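Local coordinates for protein ficolin-3 (Homo sapiens, PDB 2J5Z) that recognises sugars such as galactose through its fibrinogen-like domain, probably serving as a lectin of innate immunity that detects microbial surfaces, at residues S70-G75 / R151-Y156; V126-L131 / A158-S163; N166-V171 / W175-C180. All coordinates share one frame; numbering follows the deposited sequence.

Contact 1 (S70-G75 / R151-Y156); sequences SSYRAG and RPFTTY
The ring of Tyr72 carries this contact, meeting Phe153 along one flank and the methyl of Thr155 further round. Among the aromatic contacts, Phe153 offers the far end of its ring: CE2 comes to 3.6 Å from Tyr72 CG, and Phe153 CZ lies 3.7 Å from Tyr72 CD1. The centroids are 5.3 Å apart and the planes inclined at 53°, with the edge of Phe153 against Tyr72 CG. Phe153 reaches this far because its CG is anti to its own backbone N (chi1 -159°). The aliphatic contact is smaller: Thr155 CG2 sits 3.9 Å from Tyr72 CD2.

In this fibrinogen-like domain the contact joins helix 69-74 to the irregular segment 151-156, which leads toward the calcium-binding loop. Where the backbones come nearest, Tyr72 CA to Thr155 CA is 8.1 Å, a distance that large flat side chains can cover with apolar surface; all three touching residues are buried.

Polar needs are met beyond the two segments. Tyr72 OH hydrogen-bonds to Phe65 O, and Thr155 OG1 to Asp157 OD1, which leaves the threonine's methyl for the tyrosine. Trp84 and Phe76 make edge-to-face contacts with the Tyr72 ring, extending the aromatic cluster.

Contact 2 (V126-L131 / A158-S163); sequences VDHYQL and ADHDSS. With CA (calcium ion), chain D.
His128 and His160 lay their imidazole rings face to face, and these two residues alone touch between 126-131 and 158-163. The centroids are 3.8 Å apart and the planes 21° from parallel. His128 ND1 comes to 3.4 Å from His160 CE1, over the face of that ring, so the overlap is offset toward the rims. His128 CB adds a CH-pi contact over the same ring, 4.3 Å from its centroid. In both residues CG is anti to the carbonyl carbon (chi1 -46° in His128, -56° in His160), which sends the two rings out to meet. The flat, polar imidazole suits a partly exposed site, where it can stack and still tolerate water. Val126 O lies over the other face of His128.

Beyond the stack, the second segment opens toward solvent and turns to metal binding. Calcium is held by both carboxylate oxygens of Asp159, by Asp161 OD1 at 2.4 Å, by Ser163 O and by two waters; Ser165 O completes the site. Two successive Asx turns shape this loop: Asp161 N donates to Asp159 OD1 (3.1 Å), and Ser163 N to Asp161 OD1 (2.9 Å) from above the carboxylate plane. Aspartate's short side chain can thus bind metal and backbone together.

The stack lies beside helix 69-74, whose Trp69 meets the His160 ring edge-to-face. His128 comes just before strand 131-133, His160 in the loop between that strand and helix 167-171.

Contact 3 (N166-V171 / W175-C180); sequences NCAVIV and WWYASC. With GAL (beta-D-galactopyranose), chain E.
Galactose O5 accepts a hydrogen bond from Cys180 N at 2.6 Å, and the same N-H makes a weak second bond to O1 of the sugar. This backbone amide belongs to the sugar pocket of the fibrinogen-like domain, where the cis peptide bond between Ser179 and Cys180 probably helps to set the direction of the N-H. Ser179 O adds a weak bond from galactose O1. The pocket also includes Tyr181, Tyr199 and Val209.

Behind the pocket, the disulfide Cys167-Cys180 (chi3 -83°) joins the first turn of helix 167-171 covalently to Cys180, next to the cis peptide, the residue whose amide meets the sugar. Asn166 caps that helix: its OD1 accepts from Val169 N at 2.8 Å, with the donor lying above the carbonyl plane, a task for which the short amide side chain is well suited.

The Tyr177 ring packs against Cys167, Ala168 and Val171 of the helix. Cys167 CB approaches its CG at 3.5 Å, while Ala168, small enough to let the ring close in, brings its CA to 3.7 Å from Tyr177 CE2. Cys167 C lies over one face of the Tyr177 ring, and Trp175 CB over the other. Tyr177 OH finds its hydrogen bond with Asn184 OD1.

Val171 joins pocket and core, its two branches serving different neighbours. CG1, anti to the carbonyl carbon (chi1 -39°), reaches 3.6 Å from galactose O4, and CG2 rests 3.4 Å from Tyr177 OH.

How the contacts relate
All three contacts lie on one side of the chain's centre, with contact centres 9 to 12 Å apart. Along the chain, contacts 1 and 2 alternate their segments, whereas contact 3 follows both. Segment 151-156 is the shared middle: backbone hydrogen bonds tie its Phe153 and Arg151 to His128 and Leu131 of contact 2, respectively, and its Thr154 to Trp175 of contact 3. Contacts 2 and 3 meet where Asp161 OD2 accepts from Cys167 N, linking the calcium loop to the start of helix 167-171. A continuous path therefore runs from helix 69-74 through irregular loops to the sugar pocket, consistent with calcium helping to order the binding region.

Contact 1 (S70-G75 / R151-Y156)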
loop_
_atom_site.group_PDB
_atom_site.type_symbol
_atom_site.label_atom_id
_atom_site.label_comp_id
_atom_site.label_asym_id
_atom_site.label_seq_id
_atom_site.Cartn_x
_atom_site.Cartn_y
_atom_site.Cartn_z
ATOM N N SER A 70 -2.223 5.663 -25.853
ATOM C CA SER A 70 -1.423 4.483 -25.504
ATOM C C SER A 70 -1.390 4.254 -24.008
ATOM O O SER A 70 -1.415 3.109 -23.541
ATOM C CB SER A 70 0.002 4.591 -26.060
ATOM O OG SER A 70 0.661 5.736 -25.540
ATOM N N SER A 71 -1.329 5.350 -23.261
ATOM C CA SER A 71 -1.390 5.321 -21.803
ATOM C C SER A 71 -2.737 4.790 -21.313
ATOM O O SER A 71 -2.791 3.922 -20.446
ATOM C CB SER A 71 -1.148 6.719 -21.240
ATOM O OG SER A 71 0.217 7.084 -21.363
ATOM N N TYR A 72 -3.827 5.298 -21.879
ATOM C CA TYR A 72 -5.136 4.782 -21.508
ATOM C C TYR A 72 -5.307 3.338 -21.934
ATOM O O TYR A 72 -5.998 2.567 -21.266
ATOM C CB TYR A 72 -6.273 5.681 -22.027
ATOM C CG TYR A 72 -6.569 6.742 -21.018
ATOM C CD1 TYR A 72 -7.351 6.456 -19.898
ATOM C CD2 TYR A 72 -5.972 8.000 -21.105
ATOM C CE1 TYR A 72 -7.589 7.407 -18.935
ATOM C CE2 TYR A 72 -6.201 8.972 -20.137
ATOM C CZ TYR A 72 -7.007 8.652 -19.040
ATOM O OH TYR A 72 -7.279 9.571 -18.052
ATOM N N ARG A 73 -4.673 2.955 -23.040
ATOM C CA ARG A 73 -4.803 1.589 -23.534
ATOM C C ARG A 73 -4.161 0.579 -22.585
ATOM O O ARG A 73 -4.732 -0.466 -22.292
ATOM C CB ARG A 73 -4.173 1.452 -24.934
ATOM C CG ARG A 73 -4.110 0.014 -25.453
ATOM C CD ARG A 73 -3.517 -0.038 -26.889
ATOM N NE ARG A 73 -2.112 0.367 -26.850
ATOM C CZ ARG A 73 -1.513 1.152 -27.747
ATOM N NH1 ARG A 73 -2.201 1.673 -28.765
ATOM N NH2 ARG A 73 -0.218 1.443 -27.595
ATOM N N ALA A 74 -2.959 0.912 -22.120
ATOM C CA ALA A 74 -2.128 0.011 -21.331
ATOM C C ALA A 74 -2.399 0.120 -19.835
ATOM O O ALA A 74 -2.076 -0.789 -19.072
ATOM C CB ALA A 74 -0.657 0.331 -21.603
ATOM N N GLY A 75 -2.961 1.245 -19.419
ATOM C CA GLY A 75 -3.154 1.533 -17.997
ATOM C C GLY A 75 -2.009 2.359 -17.425
ATOM O O GLY A 75 -0.902 2.359 -17.979
ATOM N N ARG A 151 -20.440 5.209 -27.427
ATOM C CA ARG A 151 -19.480 6.177 -27.923
ATOM C C ARG A 151 -18.055 5.671 -27.779
ATOM O O ARG A 151 -17.755 4.940 -26.841
ATOM C CB ARG A 151 -19.657 7.522 -27.212
ATOM C CG ARG A 151 -21.039 8.109 -27.448
ATOM C CD ARG A 151 -21.266 9.418 -26.750
ATOM N NE ARG A 151 -22.637 9.858 -26.985
ATOM C CZ ARG A 151 -23.029 10.536 -28.060
ATOM N NH1 ARG A 151 -22.144 10.887 -28.996
ATOM N NH2 ARG A 151 -24.305 10.884 -28.190
ATOM N N PRO A 152 -17.187 6.037 -28.736
ATOM C CA PRO A 152 -15.785 5.642 -28.669
ATOM C C PRO A 152 -15.063 6.427 -27.584
ATOM O O PRO A 152 -15.527 7.479 -27.168
ATOM C CB PRO A 152 -15.246 6.043 -30.049
ATOM C CG PRO A 152 -16.098 7.228 -30.429
ATOM C CD PRO A 152 -17.474 6.854 -29.934
ATOM N N PHE A 153 -13.943 5.896 -27.116
ATOM C CA PHE A 153 -13.094 6.614 -26.180
ATOM C C PHE A 153 -12.285 7.631 -26.984
ATOM O O PHE A 153 -11.856 7.326 -28.112
ATOM C CB PHE A 153 -12.164 5.592 -25.512
ATOM C CG PHE A 153 -11.584 6.045 -24.201
ATOM C CD1 PHE A 153 -12.356 6.046 -23.051
ATOM C CD2 PHE A 153 -10.243 6.414 -24.110
ATOM C CE1 PHE A 153 -11.825 6.426 -21.833
ATOM C CE2 PHE A 153 -9.698 6.805 -22.888
ATOM C CZ PHE A 153 -10.486 6.811 -21.748
ATOM N N THR A 154 -12.089 8.832 -26.432
ATOM C CA THR A 154 -11.152 9.811 -27.030
ATOM C C THR A 154 -10.165 10.373 -26.020
ATOM O O THR A 154 -10.486 10.585 -24.838
ATOM C CB THR A 154 -11.796 10.971 -27.903
ATOM O OG1 THR A 154 -11.732 12.252 -27.246
ATOM C CG2 THR A 154 -13.170 10.647 -28.333
ATOM N N THR A 155 -8.942 10.547 -26.505
ATOM C CA THR A 155 -7.866 11.161 -25.748
ATOM C C THR A 155 -7.375 12.375 -26.542
ATOM O O THR A 155 -7.829 12.622 -27.657
ATOM C CB THR A 155 -6.698 10.179 -25.552
ATOM O OG1 THR A 155 -6.253 9.696 -26.824
ATOM C CG2 THR A 155 -7.144 8.973 -24.710
ATOM N N TYR A 156 -6.436 13.127 -25.983
ATOM C CA TYR A 156 -5.989 14.332 -26.666
ATOM C C TYR A 156 -5.333 14.046 -28.025
ATOM O O TYR A 156 -5.354 14.895 -28.922
ATOM C CB TYR A 156 -5.097 15.189 -25.751
ATOM C CG TYR A 156 -3.779 14.553 -25.371
ATOM C CD1 TYR A 156 -2.774 14.386 -26.308
ATOM C CD2 TYR A 156 -3.536 14.143 -24.067
ATOM C CE1 TYR A 156 -1.569 13.810 -25.966
ATOM C CE2 TYR A 156 -2.331 13.567 -23.713
ATOM C CZ TYR A 156 -1.355 13.403 -24.664
ATOM O OH TYR A 156 -0.151 12.831 -24.322
#

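Contact 2 (V126-L131 / A158-S163)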
loop_
_atom_site.group_PDB
_atom_site.type_symbol
_atom_site.label_atom_id
_atom_site.label_comp_id
_atom_site.label_asym_id
_atom_site.label_seq_id
_atom_site.Cartn_x
_atom_site.Cartn_y
_atom_site.Cartn_z
ATOM N N VAL A 126 -9.942 -1.532 -32.285
ATOM C CA VAL A 126 -10.403 -1.128 -33.616
ATOM C C VAL A 126 -11.668 -0.275 -33.531
ATOM O O VAL A 126 -11.894 0.625 -34.351
ATOM C CB VAL A 126 -10.707 -2.335 -34.515
ATOM C CG1 VAL A 126 -12.009 -3.008 -34.108
ATOM C CG2 VAL A 126 -10.787 -1.877 -35.978
ATOM N N ASP A 127 -12.495 -0.575 -32.535
ATOM C CA ASP A 127 -13.724 0.162 -32.285
ATOM C C ASP A 127 -13.506 1.261 -31.237
ATOM O O ASP A 127 -14.456 1.796 -30.660
ATOM C CB ASP A 127 -14.833 -0.801 -31.859
ATOM C CG ASP A 127 -15.303 -1.694 -32.996
ATOM O OD1 ASP A 127 -15.630 -1.166 -34.082
ATOM O OD2 ASP A 127 -15.357 -2.920 -32.809
ATOM N N HIS A 128 -12.245 1.596 -30.998
ATOM C CA HIS A 128 -11.883 2.700 -30.127
ATOM C C HIS A 128 -12.381 2.505 -28.697
ATOM O O HIS A 128 -12.708 3.471 -28.018
ATOM C CB HIS A 128 -12.425 4.015 -30.679
ATOM C CG HIS A 128 -12.174 4.190 -32.142
ATOM N ND1 HIS A 128 -10.907 4.176 -32.684
ATOM C CD2 HIS A 128 -13.027 4.367 -33.178
ATOM C CE1 HIS A 128 -10.989 4.337 -33.993
ATOM N NE2 HIS A 128 -12.264 4.451 -34.319
ATOM N N TYR A 129 -12.446 1.252 -28.264
ATOM C CA TYR A 129 -12.840 0.916 -26.878
ATOM C C TYR A 129 -14.190 1.517 -26.556
ATOM O O TYR A 129 -14.433 1.996 -25.438
ATOM C CB TYR A 129 -11.760 1.322 -25.849
ATOM C CG TYR A 129 -10.444 0.590 -26.040
ATOM C CD1 TYR A 129 -10.378 -0.798 -25.927
ATOM C CD2 TYR A 129 -9.259 1.294 -26.307
ATOM C CE1 TYR A 129 -9.178 -1.487 -26.105
ATOM C CE2 TYR A 129 -8.036 0.606 -26.479
ATOM C CZ TYR A 129 -8.017 -0.774 -26.381
ATOM O OH TYR A 129 -6.838 -1.449 -26.542
ATOM N N GLN A 130 -15.074 1.458 -27.547
ATOM C CA GLN A 130 -16.432 1.983 -27.427
ATOM C C GLN A 130 -17.126 1.392 -26.193
ATOM O O GLN A 130 -17.040 0.194 -25.920
ATOM C CB GLN A 130 -17.210 1.660 -28.705
ATOM C CG GLN A 130 -18.672 2.089 -28.717
ATOM C CD GLN A 130 -19.349 1.724 -30.034
ATOM O OE1 GLN A 130 -18.862 2.068 -31.118
ATOM N NE2 GLN A 130 -20.471 1.026 -29.946
ATOM N N LEU A 131 -17.834 2.241 -25.461
ATOM C CA LEU A 131 -18.550 1.795 -24.273
ATOM C C LEU A 131 -19.843 1.091 -24.645
ATOM O O LEU A 131 -20.627 1.598 -25.463
ATOM C CB LEU A 131 -18.892 2.995 -23.388
ATOM C CG LEU A 131 -19.722 2.699 -22.124
ATOM C CD1 LEU A 131 -19.009 1.744 -21.166
ATOM C CD2 LEU A 131 -20.004 4.015 -21.438
ATOM N N ALA A 158 -6.232 11.297 -29.888
ATOM C CA ALA A 158 -7.111 10.402 -30.629
ATOM C C ALA A 158 -8.553 10.885 -30.535
ATOM O O ALA A 158 -9.319 10.424 -29.682
ATOM C CB ALA A 158 -6.968 8.973 -30.131
ATOM N N ASP A 159 -8.909 11.826 -31.416
ATOM C CA ASP A 159 -10.233 12.456 -31.394
ATOM C C ASP A 159 -11.272 11.611 -32.126
ATOM O O ASP A 159 -11.220 11.459 -33.348
ATOM C CB ASP A 159 -10.164 13.869 -31.989
ATOM C CG ASP A 159 -11.481 14.646 -31.865
ATOM O OD1 ASP A 159 -12.528 14.057 -31.503
ATOM O OD2 ASP A 159 -11.476 15.871 -32.144
ATOM N N HIS A 160 -12.213 11.056 -31.367
ATOM C CA HIS A 160 -13.248 10.198 -31.933
ATOM C C HIS A 160 -14.638 10.689 -31.560
ATOM O O HIS A 160 -15.620 9.994 -31.799
ATOM C CB HIS A 160 -13.092 8.758 -31.430
ATOM C CG HIS A 160 -11.742 8.163 -31.688
ATOM N ND1 HIS A 160 -11.239 7.981 -32.960
ATOM C CD2 HIS A 160 -10.793 7.698 -30.839
ATOM C CE1 HIS A 160 -10.038 7.433 -32.882
ATOM N NE2 HIS A 160 -9.746 7.249 -31.607
ATOM N N ASP A 161 -14.720 11.869 -30.957
ATOM C CA ASP A 161 -15.977 12.320 -30.361
ATOM C C ASP A 161 -16.931 12.897 -31.414
ATOM O O ASP A 161 -16.682 12.776 -32.606
ATOM C CB ASP A 161 -15.729 13.297 -29.207
ATOM C CG ASP A 161 -15.012 14.561 -29.646
ATOM O OD1 ASP A 161 -15.286 15.050 -30.766
ATOM O OD2 ASP A 161 -14.176 15.067 -28.866
ATOM N N SER A 162 -18.029 13.486 -30.968
ATOM C CA SER A 162 -19.046 13.986 -31.888
ATOM C C SER A 162 -19.013 15.511 -31.933
ATOM O O SER A 162 -19.971 16.154 -32.360
ATOM C CB SER A 162 -20.430 13.489 -31.470
ATOM O OG SER A 162 -20.777 13.945 -30.175
ATOM N N SER A 163 -17.901 16.078 -31.486
ATOM C CA SER A 163 -17.728 17.526 -31.432
ATOM C C SER A 163 -16.835 18.006 -32.576
ATOM O O SER A 163 -15.977 17.258 -33.054
ATOM C CB SER A 163 -17.113 17.918 -30.087
ATOM O OG SER A 163 -16.789 19.296 -30.033
HETATM CA CA CA D . -13.948 15.923 -32.488
HETATM O O HOH W 1 -14.824 14.307 -33.963
HETATM O O HOH W 2 -13.138 16.867 -34.559
#

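Contact 3 (N166-V171 / W175-C180)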
loop_
_atom_site.group_PDB
_atom_site.type_symbol
_atom_site.label_atom_id
_atom_site.label_comp_id
_atom_site.label_asym_id
_atom_site.label_seq_id
_atom_site.Cartn_x
_atom_site.Cartn_y
_atom_site.Cartn_z
ATOM N N ASN A 166 -11.843 18.769 -30.161
ATOM C CA ASN A 166 -11.341 17.633 -29.394
ATOM C C ASN A 166 -11.713 17.798 -27.922
ATOM O O ASN A 166 -11.069 18.554 -27.184
ATOM C CB ASN A 166 -9.817 17.510 -29.564
ATOM C CG ASN A 166 -9.225 16.347 -28.782
ATOM O OD1 ASN A 166 -9.617 16.085 -27.644
ATOM N ND2 ASN A 166 -8.278 15.644 -29.395
ATOM N N CYS A 167 -12.763 17.096 -27.501
ATOM C CA CYS A 167 -13.267 17.205 -26.140
ATOM C C CYS A 167 -12.214 16.911 -25.082
ATOM O O CYS A 167 -12.230 17.518 -24.028
ATOM C CB CYS A 167 -14.440 16.263 -25.912
ATOM S SG CYS A 167 -15.988 16.820 -26.646
ATOM N N ALA A 168 -11.346 15.940 -25.350
ATOM C CA ALA A 168 -10.289 15.591 -24.396
ATOM C C ALA A 168 -9.390 16.803 -24.167
ATOM O O ALA A 168 -9.059 17.132 -23.035
ATOM C CB ALA A 168 -9.483 14.407 -24.899
ATOM N N VAL A 169 -9.003 17.463 -25.250
ATOM C CA VAL A 169 -8.221 18.695 -25.143
ATOM C C VAL A 169 -9.083 19.744 -24.458
ATOM O O VAL A 169 -8.714 20.290 -23.422
ATOM C CB VAL A 169 -7.759 19.192 -26.527
ATOM C CG1 VAL A 169 -7.202 20.610 -26.438
ATOM C CG2 VAL A 169 -6.727 18.238 -27.122
ATOM N N ILE A 170 -10.267 19.985 -25.016
ATOM C CA ILE A 170 -11.150 21.024 -24.497
ATOM C C ILE A 170 -11.387 20.920 -23.000
ATOM O O ILE A 170 -11.270 21.916 -22.298
ATOM C CB ILE A 170 -12.508 21.060 -25.248
ATOM C CG1 ILE A 170 -12.303 21.493 -26.703
ATOM C CG2 ILE A 170 -13.486 21.987 -24.545
ATOM C CD1 ILE A 170 -11.653 22.864 -26.843
ATOM N N VAL A 171 -11.710 19.721 -22.501
ATOM C CA VAL A 171 -12.077 19.564 -21.091
ATOM C C VAL A 171 -10.997 18.900 -20.202
ATOM O O VAL A 171 -11.256 18.587 -19.041
ATOM C CB VAL A 171 -13.433 18.822 -20.916
ATOM C CG1 VAL A 171 -14.422 19.276 -21.992
ATOM C CG2 VAL A 171 -13.247 17.314 -20.975
ATOM N N TRP A 175 -12.283 10.123 -22.079
ATOM C CA TRP A 175 -13.588 9.540 -21.769
ATOM C C TRP A 175 -14.263 9.208 -23.077
ATOM O O TRP A 175 -13.745 9.512 -24.149
ATOM C CB TRP A 175 -14.452 10.573 -21.046
ATOM C CG TRP A 175 -15.566 10.092 -20.133
ATOM C CD1 TRP A 175 -16.921 10.327 -20.281
ATOM C CD2 TRP A 175 -15.421 9.388 -18.898
ATOM N NE1 TRP A 175 -17.611 9.795 -19.225
ATOM C CE2 TRP A 175 -16.721 9.211 -18.359
ATOM C CE3 TRP A 175 -14.319 8.880 -18.193
ATOM C CZ2 TRP A 175 -16.949 8.549 -17.143
ATOM C CZ3 TRP A 175 -14.542 8.227 -16.990
ATOM C CH2 TRP A 175 -15.850 8.056 -16.480
ATOM N N TRP A 176 -15.445 8.614 -22.974
ATOM C CA TRP A 176 -16.241 8.321 -24.144
ATOM C C TRP A 176 -17.045 9.571 -24.475
ATOM O O TRP A 176 -18.277 9.565 -24.400
ATOM C CB TRP A 176 -17.151 7.123 -23.864
ATOM C CG TRP A 176 -16.382 5.904 -23.404
ATOM C CD1 TRP A 176 -15.804 4.942 -24.203
ATOM C CD2 TRP A 176 -16.088 5.530 -22.050
ATOM N NE1 TRP A 176 -15.176 3.992 -23.420
ATOM C CE2 TRP A 176 -15.336 4.331 -22.097
ATOM C CE3 TRP A 176 -16.385 6.096 -20.796
ATOM C CZ2 TRP A 176 -14.871 3.690 -20.943
ATOM C CZ3 TRP A 176 -15.938 5.445 -19.646
ATOM C CH2 TRP A 176 -15.183 4.254 -19.729
ATOM N N TYR A 177 -16.334 10.640 -24.847
ATOM C CA TYR A 177 -16.961 11.958 -25.025
ATOM C C TYR A 177 -17.987 12.018 -26.157
ATOM O O TYR A 177 -17.838 11.377 -27.197
ATOM C CB TYR A 177 -15.904 13.052 -25.254
ATOM C CG TYR A 177 -15.029 13.310 -24.056
ATOM C CD1 TYR A 177 -15.575 13.745 -22.851
ATOM C CD2 TYR A 177 -13.659 13.112 -24.126
ATOM C CE1 TYR A 177 -14.773 13.974 -21.735
ATOM C CE2 TYR A 177 -12.855 13.339 -23.025
ATOM C CZ TYR A 177 -13.412 13.775 -21.839
ATOM O OH TYR A 177 -12.616 13.989 -20.734
ATOM N N ALA A 178 -19.010 12.829 -25.931
ATOM C CA ALA A 178 -19.948 13.217 -26.974
ATOM C C ALA A 178 -19.576 14.654 -27.372
ATOM O O ALA A 178 -18.636 14.862 -28.143
ATOM C CB ALA A 178 -21.368 13.133 -26.435
ATOM N N SER A 179 -20.285 15.644 -26.838
ATOM C CA SER A 179 -19.910 17.042 -27.061
ATOM C C SER A 179 -20.332 17.985 -25.920
ATOM O O SER A 179 -21.157 18.886 -26.113
ATOM C CB SER A 179 -20.421 17.535 -28.423
ATOM O OG SER A 179 -21.777 17.172 -28.623
ATOM N N CYS A 180 -19.756 17.798 -24.730
ATOM C CA CYS A 180 -18.750 16.767 -24.497
ATOM C C CYS A 180 -19.158 15.678 -23.500
ATOM O O CYS A 180 -18.897 14.496 -23.748
ATOM C CB CYS A 180 -17.430 17.405 -24.064
ATOM S SG CYS A 180 -16.618 18.289 -25.392
HETATM C C1 GAL E . -21.241 19.525 -22.237
HETATM C C2 GAL E . -21.005 19.082 -20.801
HETATM C C3 GAL E . -20.089 20.058 -20.075
HETATM C C4 GAL E . -18.920 20.551 -20.929
HETATM C C5 GAL E . -19.293 20.780 -22.385
HETATM C C6 GAL E . -18.051 21.058 -23.223
HETATM O O1 GAL E . -22.077 18.586 -22.924
HETATM O O2 GAL E . -22.257 19.002 -20.104
HETATM O O3 GAL E . -19.576 19.411 -18.908
HETATM O O4 GAL E . -17.847 19.607 -20.871
HETATM O O5 GAL E . -19.965 19.617 -22.860
HETATM O O6 GAL E . -18.301 22.166 -24.097
#